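Local structure of CRISPR-associated protein CasA/Cse1 (Thermus thermophilus, 4AN8) at residues V30-A35 with H57-A62. The protein is a subunit of the Cascade ribonucleoprotein complex, which probably uses CRISPR RNA to target invading viral and plasmid DNA in bacterial adaptive immunity. Sequence-based numbering, arbitrary orientation.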
loop_
_atom_site.group_PDB
_atom_site.type_symbol
_atom_site.label_atom_id
_atom_site.label_comp_id
_atom_site.label_asym_id
_atom_site.label_seq_id
_atom_site.Cartn_x
_atom_site.Cartn_y
_atom_site.Cartn_z
ATOM N N VAL A 30 4.307 -13.844 -16.786
ATOM C CA VAL A 30 3.513 -15.042 -16.708
ATOM C C VAL A 30 2.029 -14.675 -16.578
ATOM O O VAL A 30 1.676 -13.501 -16.345
ATOM C CB VAL A 30 3.944 -15.879 -15.476
ATOM C CG1 VAL A 30 5.444 -16.224 -15.577
ATOM C CG2 VAL A 30 3.629 -15.133 -14.168
ATOM N N GLY A 31 1.172 -15.670 -16.758
ATOM C CA GLY A 31 -0.252 -15.493 -16.579
ATOM C C GLY A 31 -0.614 -15.942 -15.181
ATOM O O GLY A 31 0.258 -16.403 -14.425
ATOM N N ILE A 32 -1.887 -15.804 -14.828
ATOM C CA ILE A 32 -2.353 -16.128 -13.490
ATOM C C ILE A 32 -2.126 -17.598 -13.152
ATOM O O ILE A 32 -1.724 -17.916 -12.039
ATOM C CB ILE A 32 -3.840 -15.769 -13.339
ATOM C CG1 ILE A 32 -4.016 -14.242 -13.349
ATOM C CG2 ILE A 32 -4.437 -16.378 -12.064
ATOM C CD1 ILE A 32 -5.460 -13.799 -13.528
ATOM N N GLY A 33 -2.376 -18.503 -14.104
ATOM C CA GLY A 33 -2.192 -19.919 -13.845
ATOM C C GLY A 33 -0.788 -20.280 -13.360
ATOM O O GLY A 33 -0.611 -20.894 -12.307
ATOM N N GLU A 34 0.214 -19.895 -14.134
ATOM C CA GLU A 34 1.598 -20.148 -13.778
ATOM C C GLU A 34 2.022 -19.416 -12.500
ATOM O O GLU A 34 2.778 -19.951 -11.691
ATOM C CB GLU A 34 2.520 -19.749 -14.927
ATOM C CG GLU A 34 3.976 -20.062 -14.664
ATOM C CD GLU A 34 4.866 -19.831 -15.872
ATOM O OE1 GLU A 34 4.349 -19.521 -16.973
ATOM O OE2 GLU A 34 6.101 -19.965 -15.721
ATOM N N ALA A 35 1.558 -18.187 -12.326
ATOM C CA ALA A 35 1.901 -17.430 -11.142
ATOM C C ALA A 35 1.484 -18.194 -9.886
ATOM O O ALA A 35 2.199 -18.191 -8.904
ATOM C CB ALA A 35 1.244 -16.049 -11.176
ATOM N N HIS A 57 -0.912 -8.706 -6.541
ATOM C CA HIS A 57 -1.103 -9.592 -5.390
ATOM C C HIS A 57 -2.567 -9.738 -5.018
ATOM O O HIS A 57 -2.994 -10.840 -4.680
ATOM C CB HIS A 57 -0.361 -9.097 -4.149
ATOM C CG HIS A 57 1.112 -9.289 -4.216
ATOM N ND1 HIS A 57 1.966 -8.310 -4.678
ATOM C CD2 HIS A 57 1.888 -10.356 -3.913
ATOM C CE1 HIS A 57 3.207 -8.765 -4.643
ATOM N NE2 HIS A 57 3.186 -9.997 -4.173
ATOM N N ARG A 58 -3.329 -8.642 -5.052
ATOM C CA ARG A 58 -4.744 -8.701 -4.622
ATOM C C ARG A 58 -5.612 -9.524 -5.580
ATOM O O ARG A 58 -6.493 -10.250 -5.142
ATOM C CB ARG A 58 -5.348 -7.304 -4.388
ATOM C CG ARG A 58 -4.638 -6.511 -3.283
ATOM C CD ARG A 58 -4.833 -4.979 -3.404
ATOM N NE ARG A 58 -6.233 -4.594 -3.204
ATOM C CZ ARG A 58 -6.818 -4.499 -2.013
ATOM N NH1 ARG A 58 -6.124 -4.764 -0.919
ATOM N NH2 ARG A 58 -8.102 -4.153 -1.917
ATOM N N LEU A 59 -5.349 -9.413 -6.877
ATOM C CA LEU A 59 -5.992 -10.276 -7.860
ATOM C C LEU A 59 -5.647 -11.777 -7.626
ATOM O O LEU A 59 -6.536 -12.636 -7.595
ATOM C CB LEU A 59 -5.623 -9.835 -9.267
ATOM C CG LEU A 59 -6.222 -10.688 -10.395
ATOM C CD1 LEU A 59 -7.751 -10.748 -10.289
ATOM C CD2 LEU A 59 -5.796 -10.162 -11.797
ATOM N N LEU A 60 -4.364 -12.086 -7.430
ATOM C CA LEU A 60 -3.964 -13.466 -7.169
ATOM C C LEU A 60 -4.635 -14.005 -5.905
ATOM O O LEU A 60 -5.124 -15.137 -5.896
ATOM C CB LEU A 60 -2.441 -13.609 -7.033
ATOM C CG LEU A 60 -1.685 -13.329 -8.337
ATOM C CD1 LEU A 60 -0.206 -13.544 -8.139
ATOM C CD2 LEU A 60 -2.231 -14.176 -9.488
ATOM N N LEU A 61 -4.627 -13.197 -4.842
ATOM C CA LEU A 61 -5.287 -13.560 -3.590
ATOM C C LEU A 61 -6.797 -13.792 -3.766
ATOM O O LEU A 61 -7.353 -14.710 -3.179
ATOM C CB LEU A 61 -5.051 -12.490 -2.536
ATOM C CG LEU A 61 -3.586 -12.401 -2.108
ATOM C CD1 LEU A 61 -3.289 -11.008 -1.472
ATOM C CD2 LEU A 61 -3.247 -13.545 -1.154
ATOM N N ALA A 62 -7.452 -12.942 -4.562
ATOM C CA ALA A 62 -8.872 -13.109 -4.831
ATOM C C ALA A 62 -9.082 -14.489 -5.429
ATOM O O ALA A 62 -9.912 -15.256 -4.951
ATOM C CB ALA A 62 -9.379 -12.030 -5.806
#
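Ile-32 meets Leu-59 and Leu-60 in a buried, wholly apolar helix-helix contact, where the first turn of the short helix 32-37 packs against the middle of the longer helix 50-67. Ahead of helix 32-37, Val-30 ends strand 26-30, its backbone bonded to Ile-19, which begins strand 19-23, and to Trp-18 just before it. Gly-31 is the N-cap residue that turns this strand into the helix; its O accepts the first helical bond, from Ala-35 N at 3.0 Å. At Ile-32 the two branches part. CG2, anti to the backbone N, meets Leu-60 CD2 at 4.0 Å, while the longer arm carries CD1 to Leu-59 CD2, also at 4.0 Å. The side chains of Ile-32 and Leu-59 cross at about a right angle, whereas those of Ile-32 and Leu-60 run past each other in opposite directions. Leu-59 continues the apolar layer on to Trp-18 and Trp-219, and Ile-32 also touches Ile-19 of strand 19-23. One turn on, Ala-35 turns its methyl toward Leu-60. The two methyls of Leu-60 thus divide between residues one turn apart: CD2 faces Ile-32, and CD1 lies 4.2 Å from Ala-35 CB.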